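Local coordinates for protein fanconi-associated nuclease 1 homolog (Pseudomonas aeruginosa, PDB 5Y7Q) that is a bacterial homolog of Fanconi-associated nuclease 1, a mostly helical protein with a VRR-NUC domain, modelled here bound to DNA, at residues 401-406 against 527-532; 197-202 against 237-242; 220-225 against 422-427. All blocks are in the same frame, centred on the assembly; numbering follows the deposited sequence.

Interaction 1 of 3, residues 401-406 against 527-532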
ATOM      1  N   CYS A 401       2.594  34.927 -14.672  1.00 75.96           N
ATOM      2  CA  CYS A 401       2.009  33.596 -14.696  1.00 69.25           C
ATOM      3  C   CYS A 401       2.881  32.648 -13.893  1.00 71.75           C
ATOM      4  O   CYS A 401       4.096  32.590 -14.104  1.00 90.28           O
ATOM      5  CB  CYS A 401       1.863  33.091 -16.128  1.00 67.04           C
ATOM      6  SG  CYS A 401       0.800  31.656 -16.281  1.00 72.99           S
ATOM      7  N   ALA A 402       2.268  31.916 -12.969  1.00 64.63           N
ATOM      8  CA  ALA A 402       2.978  30.959 -12.121  1.00 64.42           C
ATOM      9  C   ALA A 402       2.440  29.567 -12.398  1.00 60.97           C
ATOM     10  O   ALA A 402       1.231  29.347 -12.336  1.00 68.15           O
ATOM     11  CB  ALA A 402       2.805  31.281 -10.640  1.00 60.34           C
ATOM     12  N   VAL A 403       3.319  28.630 -12.715  1.00 58.26           N
ATOM     13  CA  VAL A 403       2.889  27.302 -13.134  1.00 55.87           C
ATOM     14  C   VAL A 403       3.489  26.271 -12.191  1.00 54.05           C
ATOM     15  O   VAL A 403       4.695  26.296 -11.917  1.00 53.34           O
ATOM     16  CB  VAL A 403       3.280  27.016 -14.594  1.00 51.47           C
ATOM     17  CG1 VAL A 403       2.635  25.752 -15.071  1.00 47.67           C
ATOM     18  CG2 VAL A 403       2.881  28.179 -15.457  1.00 56.10           C
ATOM     19  N   HIS A 404       2.648  25.367 -11.706  1.00 56.81           N
ATOM     20  CA  HIS A 404       3.041  24.355 -10.739  1.00 54.31           C
ATOM     21  C   HIS A 404       2.699  22.963 -11.244  1.00 56.98           C
ATOM     22  O   HIS A 404       1.633  22.739 -11.832  1.00 63.20           O
ATOM     23  CB  HIS A 404       2.366  24.621  -9.413  1.00 49.35           C
ATOM     24  CG  HIS A 404       2.701  25.961  -8.848  1.00 55.25           C
ATOM     25  ND1 HIS A 404       3.829  26.190  -8.087  1.00 62.33           N
ATOM     26  CD2 HIS A 404       2.072  27.154  -8.953  1.00 50.86           C
ATOM     27  CE1 HIS A 404       3.871  27.464  -7.736  1.00 59.02           C
ATOM     28  NE2 HIS A 404       2.815  28.066  -8.245  1.00 55.60           N
ATOM     29  N   TYR A 405       3.626  22.039 -11.018  1.00 62.85           N
ATOM     30  CA  TYR A 405       3.441  20.629 -11.326  1.00 55.46           C
ATOM     31  C   TYR A 405       2.947  19.971 -10.042  1.00 59.68           C
ATOM     32  O   TYR A 405       3.723  19.763  -9.103  1.00 69.87           O
ATOM     33  CB  TYR A 405       4.764  20.045 -11.814  1.00 50.67           C
ATOM     34  CG  TYR A 405       4.703  18.648 -12.378  1.00 57.13           C
ATOM     35  CD1 TYR A 405       5.846  18.023 -12.850  1.00 58.51           C
ATOM     36  CD2 TYR A 405       3.504  17.963 -12.455  1.00 68.45           C
ATOM     37  CE1 TYR A 405       5.794  16.744 -13.365  1.00 70.79           C
ATOM     38  CE2 TYR A 405       3.443  16.687 -12.968  1.00 76.26           C
ATOM     39  CZ  TYR A 405       4.589  16.076 -13.420  1.00 79.84           C
ATOM     40  OH  TYR A 405       4.507  14.795 -13.932  1.00 83.21           O
ATOM     41  N   VAL A 406       1.667  19.609 -10.019  1.00 51.38           N
ATOM     42  CA  VAL A 406       0.972  19.251  -8.786  1.00 46.31           C
ATOM     43  C   VAL A 406       0.252  17.911  -8.896  1.00 59.07           C
ATOM     44  O   VAL A 406       0.342  17.099  -7.980  1.00 65.81           O
ATOM     45  CB  VAL A 406       0.004  20.365  -8.374  1.00 50.85           C
ATOM     46  CG1 VAL A 406       0.797  21.494  -7.818  1.00 54.39           C
ATOM     47  CG2 VAL A 406      -0.820  20.799  -9.566  1.00 38.78           C
ATOM     48  N   PRO A 527      -5.239  16.993 -13.516  1.00 61.63           N
ATOM     49  CA  PRO A 527      -4.232  17.430 -14.488  1.00 57.70           C
ATOM     50  C   PRO A 527      -2.845  17.635 -13.893  1.00 54.52           C
ATOM     51  O   PRO A 527      -2.690  18.026 -12.737  1.00 61.93           O
ATOM     52  CB  PRO A 527      -4.810  18.751 -14.996  1.00 61.41           C
ATOM     53  CG  PRO A 527      -6.270  18.534 -14.905  1.00 60.66           C
ATOM     54  CD  PRO A 527      -6.457  17.811 -13.613  1.00 61.09           C
ATOM     55  N   ASP A 528      -1.829  17.405 -14.730  1.00 54.22           N
ATOM     56  CA  ASP A 528      -0.440  17.532 -14.290  1.00 52.41           C
ATOM     57  C   ASP A 528      -0.188  18.891 -13.671  1.00 55.87           C
ATOM     58  O   ASP A 528       0.371  18.989 -12.572  1.00 61.19           O
ATOM     59  CB  ASP A 528       0.527  17.321 -15.461  1.00 53.86           C
ATOM     60  CG  ASP A 528       0.435  15.928 -16.080  1.00 72.87           C
ATOM     61  OD1 ASP A 528       0.416  14.909 -15.339  1.00 80.12           O
ATOM     62  OD2 ASP A 528       0.409  15.853 -17.331  1.00 81.41           O
ATOM     63  N   LEU A 529      -0.601  19.952 -14.361  1.00 51.11           N
ATOM     64  CA  LEU A 529      -0.166  21.294 -14.027  1.00 54.35           C
ATOM     65  C   LEU A 529      -1.346  22.160 -13.630  1.00 61.19           C
ATOM     66  O   LEU A 529      -2.505  21.907 -13.981  1.00 71.62           O
ATOM     67  CB  LEU A 529       0.559  21.972 -15.194  1.00 44.36           C
ATOM     68  CG  LEU A 529       1.753  21.314 -15.865  1.00 55.36           C
ATOM     69  CD1 LEU A 529       2.254  22.250 -16.949  1.00 60.46           C
ATOM     70  CD2 LEU A 529       2.860  21.001 -14.898  1.00 44.71           C
ATOM     71  N   ILE A 530      -1.019  23.219 -12.919  1.00 46.65           N
ATOM     72  CA  ILE A 530      -1.978  24.265 -12.637  1.00 49.76           C
ATOM     73  C   ILE A 530      -1.254  25.615 -12.757  1.00 51.46           C
ATOM     74  O   ILE A 530      -0.136  25.786 -12.257  1.00 51.54           O
ATOM     75  CB  ILE A 530      -2.611  24.042 -11.248  1.00 55.33           C
ATOM     76  CG1 ILE A 530      -3.763  25.046 -11.020  1.00 63.76           C
ATOM     77  CG2 ILE A 530      -1.504  24.054 -10.139  1.00 45.85           C
ATOM     78  CD1 ILE A 530      -4.747  24.696  -9.878  1.00 44.37           C
ATOM     79  N   GLN A 531      -1.854  26.561 -13.461  1.00 47.76           N
ATOM     80  CA  GLN A 531      -1.235  27.867 -13.588  1.00 55.26           C
ATOM     81  C   GLN A 531      -2.160  28.933 -13.017  1.00 61.23           C
ATOM     82  O   GLN A 531      -3.391  28.852 -13.141  1.00 64.22           O
ATOM     83  CB  GLN A 531      -0.833  28.199 -15.039  1.00 55.40           C
ATOM     84  CG  GLN A 531      -1.603  27.529 -16.147  1.00 60.20           C
ATOM     85  CD  GLN A 531      -1.393  28.248 -17.480  1.00 73.69           C
ATOM     86  OE1 GLN A 531      -0.525  29.123 -17.594  1.00 80.62           O
ATOM     87  NE2 GLN A 531      -2.194  27.898 -18.485  1.00 65.20           N
ATOM     88  N   PHE A 532      -1.540  29.908 -12.361  1.00 55.57           N
ATOM     89  CA  PHE A 532      -2.222  30.980 -11.674  1.00 62.80           C
ATOM     90  C   PHE A 532      -1.798  32.306 -12.277  1.00 70.18           C
ATOM     91  O   PHE A 532      -0.629  32.509 -12.639  1.00 78.54           O
ATOM     92  CB  PHE A 532      -1.912  30.973 -10.172  1.00 68.31           C
ATOM     93  CG  PHE A 532      -2.369  29.725  -9.458  1.00 67.33           C
ATOM     94  CD1 PHE A 532      -3.721  29.456  -9.294  1.00 70.93           C
ATOM     95  CD2 PHE A 532      -1.442  28.824  -8.941  1.00 54.88           C
ATOM     96  CE1 PHE A 532      -4.135  28.307  -8.637  1.00 67.26           C
ATOM     97  CE2 PHE A 532      -1.851  27.686  -8.286  1.00 47.71           C
ATOM     98  CZ  PHE A 532      -3.188  27.421  -8.131  1.00 57.93           C
TER
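Cys401 meets Phe532 just ahead of strand 402-405, its CA lying 3.5 Å from Phe532 O in a CA-H...O contact. Ala402 then pairs with Phe532 through two backbone hydrogen bonds, Ala402 N to Phe532 O at 3.0 Å and Phe532 N to Ala402 O at 2.8 Å. Val403 faces Gln531 in a non-hydrogen-bonded pair; its CG1, anti to the backbone N (chi1 -171°), lies 4.0 Å from Leu529 CD1, while CG2 rests beside Gln531 CB. These side chains share a face with Tyr405, and helix 388-396 packs there. His404 forms the second hydrogen-bonded pair, with Ile530. Its ring presents CD2 to the edge of the Phe532 ring, 3.9 Å from Phe532 CD2, and NE2 is hydrogen-bonded to Gln498 of helix 493-502, which packs on this side. Tyr405 turns the CD2 side of its ring toward Asp528 O, met at the ring edge near its plane, and its CB touches Leu529 CD2 at 3.7 Å. At Val406 the strand pairing ends: Val406 N reaches Asp528 O at 2.9 Å, almost straight down the carbonyl, and CG2 packs on Ile530 CG2. Asp528 is also tied through OD2 to Val544 N and through its own N to Glu543 OE1. This antiparallel edge pairing, with Pro527-Asp528 beside Glu543 of the next strand, is consistent with the PD-(D/E)XK core of VRR-NUC domains.

Interaction 2 of 3, residues 197-202 against 237-242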
ATOM      1  N   ARG A 197       2.398  -8.816  16.494  1.00 62.80           N
ATOM      2  CA  ARG A 197       2.534  -7.637  15.641  1.00 62.57           C
ATOM      3  C   ARG A 197       1.223  -7.294  14.932  1.00 65.73           C
ATOM      4  O   ARG A 197       0.767  -6.142  14.951  1.00 52.82           O
ATOM      5  CB  ARG A 197       3.636  -7.893  14.612  1.00 48.61           C
ATOM      6  CG  ARG A 197       4.223  -6.655  14.012  1.00 47.41           C
ATOM      7  CD  ARG A 197       5.602  -6.949  13.459  1.00 45.69           C
ATOM      8  NE  ARG A 197       5.576  -8.090  12.555  1.00 56.37           N
ATOM      9  CZ  ARG A 197       5.158  -8.037  11.302  1.00 57.92           C
ATOM     10  NH1 ARG A 197       4.735  -6.892  10.803  1.00 71.10           N
ATOM     11  NH2 ARG A 197       5.157  -9.122  10.553  1.00 64.36           N
ATOM     12  N   LEU A 198       0.604  -8.288  14.293  1.00 61.85           N
ATOM     13  CA  LEU A 198      -0.614  -8.023  13.557  1.00 55.78           C
ATOM     14  C   LEU A 198      -1.750  -7.680  14.512  1.00 62.75           C
ATOM     15  O   LEU A 198      -2.592  -6.833  14.204  1.00 68.81           O
ATOM     16  CB  LEU A 198      -0.948  -9.214  12.660  1.00 57.10           C
ATOM     17  CG  LEU A 198      -2.440  -9.420  12.427  1.00 62.86           C
ATOM     18  CD1 LEU A 198      -2.932  -8.549  11.276  1.00 64.15           C
ATOM     19  CD2 LEU A 198      -2.830 -10.879  12.226  1.00 62.68           C
ATOM     20  N   MET A 199      -1.776  -8.277  15.701  1.00 62.96           N
ATOM     21  CA  MET A 199      -2.807  -7.859  16.656  1.00 68.47           C
ATOM     22  C   MET A 199      -2.637  -6.392  17.071  1.00 67.87           C
ATOM     23  O   MET A 199      -3.624  -5.654  17.192  1.00 69.05           O
ATOM     24  CB  MET A 199      -2.812  -8.772  17.880  1.00 63.54           C
ATOM     25  CG  MET A 199      -3.868  -9.843  17.825  1.00 67.18           C
ATOM     26  SD  MET A 199      -3.754 -10.926  19.253  1.00 78.72           S
ATOM     27  CE  MET A 199      -2.132 -11.597  18.926  1.00 72.83           C
ATOM     28  N   TYR A 200      -1.399  -5.945  17.294  1.00 61.25           N
ATOM     29  CA  TYR A 200      -1.212  -4.561  17.716  1.00 60.89           C
ATOM     30  C   TYR A 200      -1.486  -3.580  16.574  1.00 64.04           C
ATOM     31  O   TYR A 200      -2.138  -2.556  16.787  1.00 67.42           O
ATOM     32  CB  TYR A 200       0.194  -4.368  18.271  1.00 55.30           C
ATOM     33  CG  TYR A 200       0.550  -2.942  18.690  1.00 67.63           C
ATOM     34  CD1 TYR A 200       0.240  -2.479  19.954  1.00 60.07           C
ATOM     35  CD2 TYR A 200       1.239  -2.075  17.829  1.00 63.16           C
ATOM     36  CE1 TYR A 200       0.570  -1.198  20.360  1.00 60.59           C
ATOM     37  CE2 TYR A 200       1.578  -0.790  18.235  1.00 63.93           C
ATOM     38  CZ  TYR A 200       1.236  -0.358  19.511  1.00 60.68           C
ATOM     39  OH  TYR A 200       1.555   0.912  19.948  1.00 58.71           O
ATOM     40  N   PHE A 201      -0.994  -3.867  15.364  1.00 59.49           N
ATOM     41  CA  PHE A 201      -1.056  -2.901  14.274  1.00 57.35           C
ATOM     42  C   PHE A 201      -2.318  -2.978  13.431  1.00 64.44           C
ATOM     43  O   PHE A 201      -2.604  -2.022  12.704  1.00 71.64           O
ATOM     44  CB  PHE A 201       0.134  -3.069  13.332  1.00 53.92           C
ATOM     45  CG  PHE A 201       1.402  -2.454  13.841  1.00 53.83           C
ATOM     46  CD1 PHE A 201       1.472  -1.106  14.122  1.00 62.82           C
ATOM     47  CD2 PHE A 201       2.533  -3.222  14.030  1.00 50.07           C
ATOM     48  CE1 PHE A 201       2.655  -0.538  14.600  1.00 65.46           C
ATOM     49  CE2 PHE A 201       3.722  -2.658  14.491  1.00 48.76           C
ATOM     50  CZ  PHE A 201       3.784  -1.324  14.786  1.00 49.44           C
ATOM     51  N   GLY A 202      -3.083  -4.063  13.514  1.00 62.52           N
ATOM     52  CA  GLY A 202      -4.159  -4.280  12.562  1.00 62.82           C
ATOM     53  C   GLY A 202      -3.727  -4.659  11.158  1.00 62.18           C
ATOM     54  O   GLY A 202      -4.564  -4.644  10.255  1.00 65.02           O
ATOM     55  N   ALA A 237     -11.032 -15.495  15.508  1.00 90.90           N
ATOM     56  CA  ALA A 237     -11.095 -16.056  14.159  1.00 85.93           C
ATOM     57  C   ALA A 237     -10.816 -15.027  13.075  1.00 80.48           C
ATOM     58  O   ALA A 237     -10.458 -15.418  11.963  1.00 80.21           O
ATOM     59  CB  ALA A 237     -12.455 -16.694  13.895  1.00 81.98           C
ATOM     60  N   ASP A 238     -10.973 -13.729  13.364  1.00 80.73           N
ATOM     61  CA  ASP A 238     -10.653 -12.707  12.366  1.00 78.19           C
ATOM     62  C   ASP A 238      -9.146 -12.520  12.237  1.00 73.04           C
ATOM     63  O   ASP A 238      -8.635 -12.368  11.120  1.00 68.75           O
ATOM     64  CB  ASP A 238     -11.343 -11.380  12.703  1.00 86.06           C
ATOM     65  CG  ASP A 238     -12.865 -11.477  12.634  1.00 97.19           C
ATOM     66  OD1 ASP A 238     -13.552 -10.664  13.299  1.00100.77           O
ATOM     67  OD2 ASP A 238     -13.368 -12.381  11.925  1.00 98.82           O
ATOM     68  N   VAL A 239      -8.417 -12.543  13.360  1.00 64.50           N
ATOM     69  CA  VAL A 239      -6.961 -12.682  13.302  1.00 63.66           C
ATOM     70  C   VAL A 239      -6.576 -13.937  12.521  1.00 66.85           C
ATOM     71  O   VAL A 239      -5.812 -13.870  11.544  1.00 67.69           O
ATOM     72  CB  VAL A 239      -6.364 -12.710  14.718  1.00 78.42           C
ATOM     73  CG1 VAL A 239      -4.834 -12.784  14.654  1.00 63.84           C
ATOM     74  CG2 VAL A 239      -6.846 -11.521  15.531  1.00 74.19           C
ATOM     75  N   ASP A 240      -7.112 -15.097  12.931  1.00 69.40           N
ATOM     76  CA  ASP A 240      -6.849 -16.340  12.201  1.00 80.43           C
ATOM     77  C   ASP A 240      -7.048 -16.165  10.695  1.00 82.00           C
ATOM     78  O   ASP A 240      -6.230 -16.628   9.890  1.00 88.27           O
ATOM     79  CB  ASP A 240      -7.753 -17.471  12.709  1.00 86.23           C
ATOM     80  CG  ASP A 240      -7.449 -17.880  14.140  1.00 93.94           C
ATOM     81  OD1 ASP A 240      -6.316 -17.653  14.593  1.00 95.54           O
ATOM     82  OD2 ASP A 240      -8.340 -18.443  14.816  1.00105.50           O
ATOM     83  N   ALA A 241      -8.115 -15.473  10.295  1.00 75.10           N
ATOM     84  CA  ALA A 241      -8.419 -15.377   8.875  1.00 67.10           C
ATOM     85  C   ALA A 241      -7.428 -14.480   8.161  1.00 70.48           C
ATOM     86  O   ALA A 241      -6.956 -14.824   7.075  1.00 78.76           O
ATOM     87  CB  ALA A 241      -9.847 -14.877   8.664  1.00 61.90           C
ATOM     88  N   TYR A 242      -7.124 -13.310   8.737  1.00 74.06           N
ATOM     89  CA  TYR A 242      -6.117 -12.426   8.138  1.00 65.84           C
ATOM     90  C   TYR A 242      -4.824 -13.192   7.910  1.00 66.97           C
ATOM     91  O   TYR A 242      -4.203 -13.088   6.840  1.00 56.39           O
ATOM     92  CB  TYR A 242      -5.871 -11.210   9.047  1.00 59.06           C
ATOM     93  CG  TYR A 242      -5.211 -10.000   8.416  1.00 59.50           C
ATOM     94  CD1 TYR A 242      -3.893 -10.031   8.008  1.00 60.16           C
ATOM     95  CD2 TYR A 242      -5.911  -8.809   8.259  1.00 70.00           C
ATOM     96  CE1 TYR A 242      -3.286  -8.920   7.425  1.00 66.31           C
ATOM     97  CE2 TYR A 242      -5.318  -7.688   7.677  1.00 70.91           C
ATOM     98  CZ  TYR A 242      -3.998  -7.748   7.264  1.00 75.36           C
ATOM     99  OH  TYR A 242      -3.384  -6.638   6.690  1.00 84.77           O
TER
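Apolar helix-to-helix packing joins Leu198 and Met199, near the C-terminal end of helix 190-201, to Val239 and Tyr242 in the early turns of helix 236-253. The two short segments run at 114° to each other with axes 11.0 Å apart, a wide separation bridged by side chains. Leu198 gives the largest single share, dividing its two methyls between the partners. CD1 sits over one face of the Tyr242 ring, 3.8 Å from its centroid and 15° off the normal, shifted toward the CG-CD1-CE1 rim: a CH-pi contact. CD2 instead meets Val239 CG1 at 3.7 Å, leucine and valine passing alongside and heading opposite ways. Val239 uses its second methyl as well: CG2 touches Met199 CG at 4.1 Å, the methionine lying roughly perpendicular to the valine. Tyr242 holds CG anti to its backbone N (chi1 -161°), which directs the ring toward helix 190-201, under Leu198 CD1. Past the helix end, Gly202, with positive phi, brings its O to within 4.1 Å of Tyr242 CE2, obliquely to the ring. Leu275 of helix 273-292 packs against Tyr242 too, and Asp240, two residues before Tyr242, makes a salt bridge with Arg195. No hydrogen bond crosses between the two segments, and all five touching residues are buried, so the junction itself is held by van der Waals and CH-pi packing, with the charged link to Arg195 lying alongside it.

Interaction 3 of 3, residues 220-225 against 422-427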
ATOM      1  N   ARG A 220       6.132  11.212  11.807  1.00 63.02           N
ATOM      2  CA  ARG A 220       5.354  11.970  12.785  1.00 60.53           C
ATOM      3  C   ARG A 220       3.882  11.726  12.513  1.00 62.79           C
ATOM      4  O   ARG A 220       3.368  12.128  11.465  1.00 71.36           O
ATOM      5  CB  ARG A 220       5.685  13.459  12.744  1.00 61.11           C
ATOM      6  CG  ARG A 220       7.150  13.783  13.008  1.00 70.15           C
ATOM      7  CD  ARG A 220       7.386  15.253  13.324  1.00 64.19           C
ATOM      8  NE  ARG A 220       6.303  15.829  14.117  1.00 66.55           N
ATOM      9  CZ  ARG A 220       5.460  16.742  13.639  1.00 74.70           C
ATOM     10  NH1 ARG A 220       5.610  17.169  12.396  1.00 68.10           N
ATOM     11  NH2 ARG A 220       4.479  17.235  14.396  1.00 66.32           N
ATOM     12  N   TYR A 221       3.211  11.080  13.457  1.00 56.87           N
ATOM     13  CA  TYR A 221       1.820  10.689  13.319  1.00 56.50           C
ATOM     14  C   TYR A 221       0.944  11.576  14.177  1.00 67.40           C
ATOM     15  O   TYR A 221       1.364  12.031  15.242  1.00 65.01           O
ATOM     16  CB  TYR A 221       1.611   9.239  13.737  1.00 57.74           C
ATOM     17  CG  TYR A 221       2.317   8.219  12.855  1.00 68.41           C
ATOM     18  CD1 TYR A 221       3.590   7.732  13.190  1.00 63.75           C
ATOM     19  CD2 TYR A 221       1.701   7.725  11.706  1.00 53.79           C
ATOM     20  CE1 TYR A 221       4.227   6.796  12.396  1.00 62.74           C
ATOM     21  CE2 TYR A 221       2.327   6.803  10.916  1.00 67.51           C
ATOM     22  CZ  TYR A 221       3.586   6.335  11.268  1.00 69.98           C
ATOM     23  OH  TYR A 221       4.188   5.411  10.462  1.00 84.68           O
ATOM     24  N   GLU A 222      -0.282  11.818  13.699  1.00 66.75           N
ATOM     25  CA  GLU A 222      -1.231  12.618  14.468  1.00 60.82           C
ATOM     26  C   GLU A 222      -1.715  11.827  15.671  1.00 60.02           C
ATOM     27  O   GLU A 222      -1.943  10.619  15.586  1.00 70.71           O
ATOM     28  CB  GLU A 222      -2.418  13.048  13.607  1.00 61.91           C
ATOM     29  CG  GLU A 222      -3.597  13.673  14.378  1.00 63.90           C
ATOM     30  CD  GLU A 222      -3.346  15.098  14.894  1.00 71.92           C
ATOM     31  OE1 GLU A 222      -2.481  15.313  15.781  1.00 72.16           O
ATOM     32  OE2 GLU A 222      -4.046  16.013  14.424  1.00 68.97           O
ATOM     33  N   SER A 223      -1.837  12.509  16.806  1.00 65.59           N
ATOM     34  CA  SER A 223      -2.242  11.871  18.051  1.00 72.24           C
ATOM     35  C   SER A 223      -3.755  11.949  18.172  1.00 75.62           C
ATOM     36  O   SER A 223      -4.320  13.043  18.166  1.00 87.57           O
ATOM     37  CB  SER A 223      -1.567  12.541  19.245  1.00 75.37           C
ATOM     38  OG  SER A 223      -2.534  13.120  20.096  1.00 88.31           O
ATOM     39  N   VAL A 224      -4.414  10.799  18.237  1.00 74.68           N
ATOM     40  CA  VAL A 224      -5.847  10.728  18.487  1.00 73.21           C
ATOM     41  C   VAL A 224      -6.047  10.163  19.878  1.00 90.47           C
ATOM     42  O   VAL A 224      -5.324   9.248  20.296  1.00101.28           O
ATOM     43  CB  VAL A 224      -6.585   9.852  17.461  1.00 65.63           C
ATOM     44  CG1 VAL A 224      -8.068   9.885  17.723  1.00 64.63           C
ATOM     45  CG2 VAL A 224      -6.273  10.293  16.066  1.00 61.82           C
ATOM     46  N   GLU A 225      -7.024  10.704  20.596  1.00 96.41           N
ATOM     47  CA  GLU A 225      -7.427  10.118  21.866  1.00102.72           C
ATOM     48  C   GLU A 225      -8.611   9.200  21.588  1.00 96.16           C
ATOM     49  O   GLU A 225      -9.708   9.666  21.273  1.00 99.08           O
ATOM     50  CB  GLU A 225      -7.740  11.202  22.899  1.00110.66           C
ATOM     51  CG  GLU A 225      -6.489  12.002  23.398  1.00120.90           C
ATOM     52  CD  GLU A 225      -5.215  11.137  23.654  1.00125.57           C
ATOM     53  OE1 GLU A 225      -4.472  10.822  22.690  1.00130.20           O
ATOM     54  OE2 GLU A 225      -4.940  10.784  24.823  1.00119.26           O
ATOM     55  N   ALA A 422     -12.229  16.216  10.752  1.00 67.30           N
ATOM     56  CA  ALA A 422     -13.133  15.090  10.527  1.00 69.45           C
ATOM     57  C   ALA A 422     -12.388  13.817  10.143  1.00 75.87           C
ATOM     58  O   ALA A 422     -12.811  12.711  10.503  1.00 78.58           O
ATOM     59  CB  ALA A 422     -14.142  15.431   9.443  1.00 70.11           C
ATOM     60  N   ILE A 423     -11.310  13.945   9.369  1.00 71.60           N
ATOM     61  CA  ILE A 423     -10.605  12.761   8.902  1.00 65.89           C
ATOM     62  C   ILE A 423     -10.004  12.012  10.080  1.00 68.57           C
ATOM     63  O   ILE A 423     -10.022  10.776  10.119  1.00 73.60           O
ATOM     64  CB  ILE A 423      -9.565  13.186   7.852  1.00 59.93           C
ATOM     65  CG1 ILE A 423     -10.288  13.612   6.577  1.00 53.38           C
ATOM     66  CG2 ILE A 423      -8.577  12.074   7.544  1.00 57.25           C
ATOM     67  CD1 ILE A 423      -9.384  14.313   5.613  1.00 53.40           C
ATOM     68  N   PHE A 424      -9.523  12.748  11.076  1.00 70.14           N
ATOM     69  CA  PHE A 424      -8.906  12.222  12.289  1.00 73.92           C
ATOM     70  C   PHE A 424      -9.860  12.123  13.482  1.00 82.28           C
ATOM     71  O   PHE A 424      -9.398  12.060  14.629  1.00 82.58           O
ATOM     72  CB  PHE A 424      -7.668  13.045  12.637  1.00 64.76           C
ATOM     73  CG  PHE A 424      -6.539  12.792  11.699  1.00 65.37           C
ATOM     74  CD1 PHE A 424      -5.772  11.652  11.821  1.00 55.83           C
ATOM     75  CD2 PHE A 424      -6.273  13.657  10.653  1.00 66.13           C
ATOM     76  CE1 PHE A 424      -4.750  11.414  10.946  1.00 50.49           C
ATOM     77  CE2 PHE A 424      -5.250  13.397   9.761  1.00 48.58           C
ATOM     78  CZ  PHE A 424      -4.497  12.292   9.910  1.00 45.58           C
ATOM     79  N   ALA A 425     -11.161  12.229  13.262  1.00 83.98           N
ATOM     80  CA  ALA A 425     -12.077  12.109  14.387  1.00 88.38           C
ATOM     81  C   ALA A 425     -11.960  10.732  15.028  1.00 87.37           C
ATOM     82  O   ALA A 425     -11.663   9.736  14.367  1.00 94.22           O
ATOM     83  CB  ALA A 425     -13.513  12.368  13.942  1.00 92.23           C
ATOM     84  N   ALA A 426     -12.272  10.687  16.319  1.00 90.61           N
ATOM     85  CA  ALA A 426     -12.080   9.567  17.238  1.00 82.68           C
ATOM     86  C   ALA A 426     -13.249   8.583  17.169  1.00 84.53           C
ATOM     87  O   ALA A 426     -13.660   8.032  18.195  1.00 95.18           O
ATOM     88  CB  ALA A 426     -11.862  10.070  18.665  1.00 79.03           C
ATOM     89  N   ILE A 427     -13.912   8.526  16.018  1.00 81.58           N
ATOM     90  CA  ILE A 427     -14.964   7.552  15.718  1.00 81.34           C
ATOM     91  C   ILE A 427     -14.522   6.167  16.183  1.00 79.06           C
ATOM     92  O   ILE A 427     -13.408   5.734  15.853  1.00 78.14           O
ATOM     93  CB  ILE A 427     -15.258   7.546  14.206  1.00 80.66           C
ATOM     94  CG1 ILE A 427     -15.657   8.941  13.734  1.00 77.69           C
ATOM     95  CG2 ILE A 427     -16.321   6.525  13.842  1.00 86.27           C
ATOM     96  CD1 ILE A 427     -17.006   9.404  14.274  1.00 83.09           C
TER
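Glu222 and Phe424 make the aromatic part of this contact: the aliphatic stem of the glutamate lies over one face of the ring. Glu222 CB stands 4.2 Å from the ring centroid, 23° off the normal and offset toward the rim at CE1, in a CH-pi contact, while CG comes to 3.9 Å from Phe424 CD1. With CG anti to the backbone N (chi1 169°) the stem follows the CE1-CD1-CG side of the ring face; the chain then bends at chi2, and the carboxylate plane stands nearly perpendicular to the ring. Apolar packing continues where Val224 CG1 lies 3.9 Å from Ala426 CB. Van der Waals contacts with backbone oxygens accompany it: both Val224 methyls lie near Phe424 O, and the Ala426 methyl near Glu225 O. Polar links stay within or beside the segments. Each carboxylate oxygen of Glu222 has a hydrogen bond: Glu222 OE1 accepts Ser223 N at 3.1 Å through its anti lone pair in a bent bond, and OE2 is bonded to Trp420 NE1, which probably helps keep the stem over Phe424. Trp420 thus touches both partners, since its ring also meets that of Phe424. No hydrogen bond spans the two segments. Around them the loop lies close to the bound DNA, where Tyr221 packs on a thymine base. The arrangement is a surface junction in which a DNA-contacting loop rests on the residues that follow a short helix.

Segments of interaction 3 alternate with those of both other contacts: 220-225 lies in the chain between 197-202 and 237-242, and 422-427 between 401-406 and 527-532. Interaction 2 closes before interaction 1 opens, and the two sit on opposite sides of the chain's centre, their centres about 44 Å apart. Interaction 3 is closer to interaction 2 (about 22 Å between centres) than to interaction 1 (about 31 Å), and none of the three touch. Interaction 3 brings the loop between the helices of interaction 2 against the segment between the strands of interaction 1, beside the bound DNA.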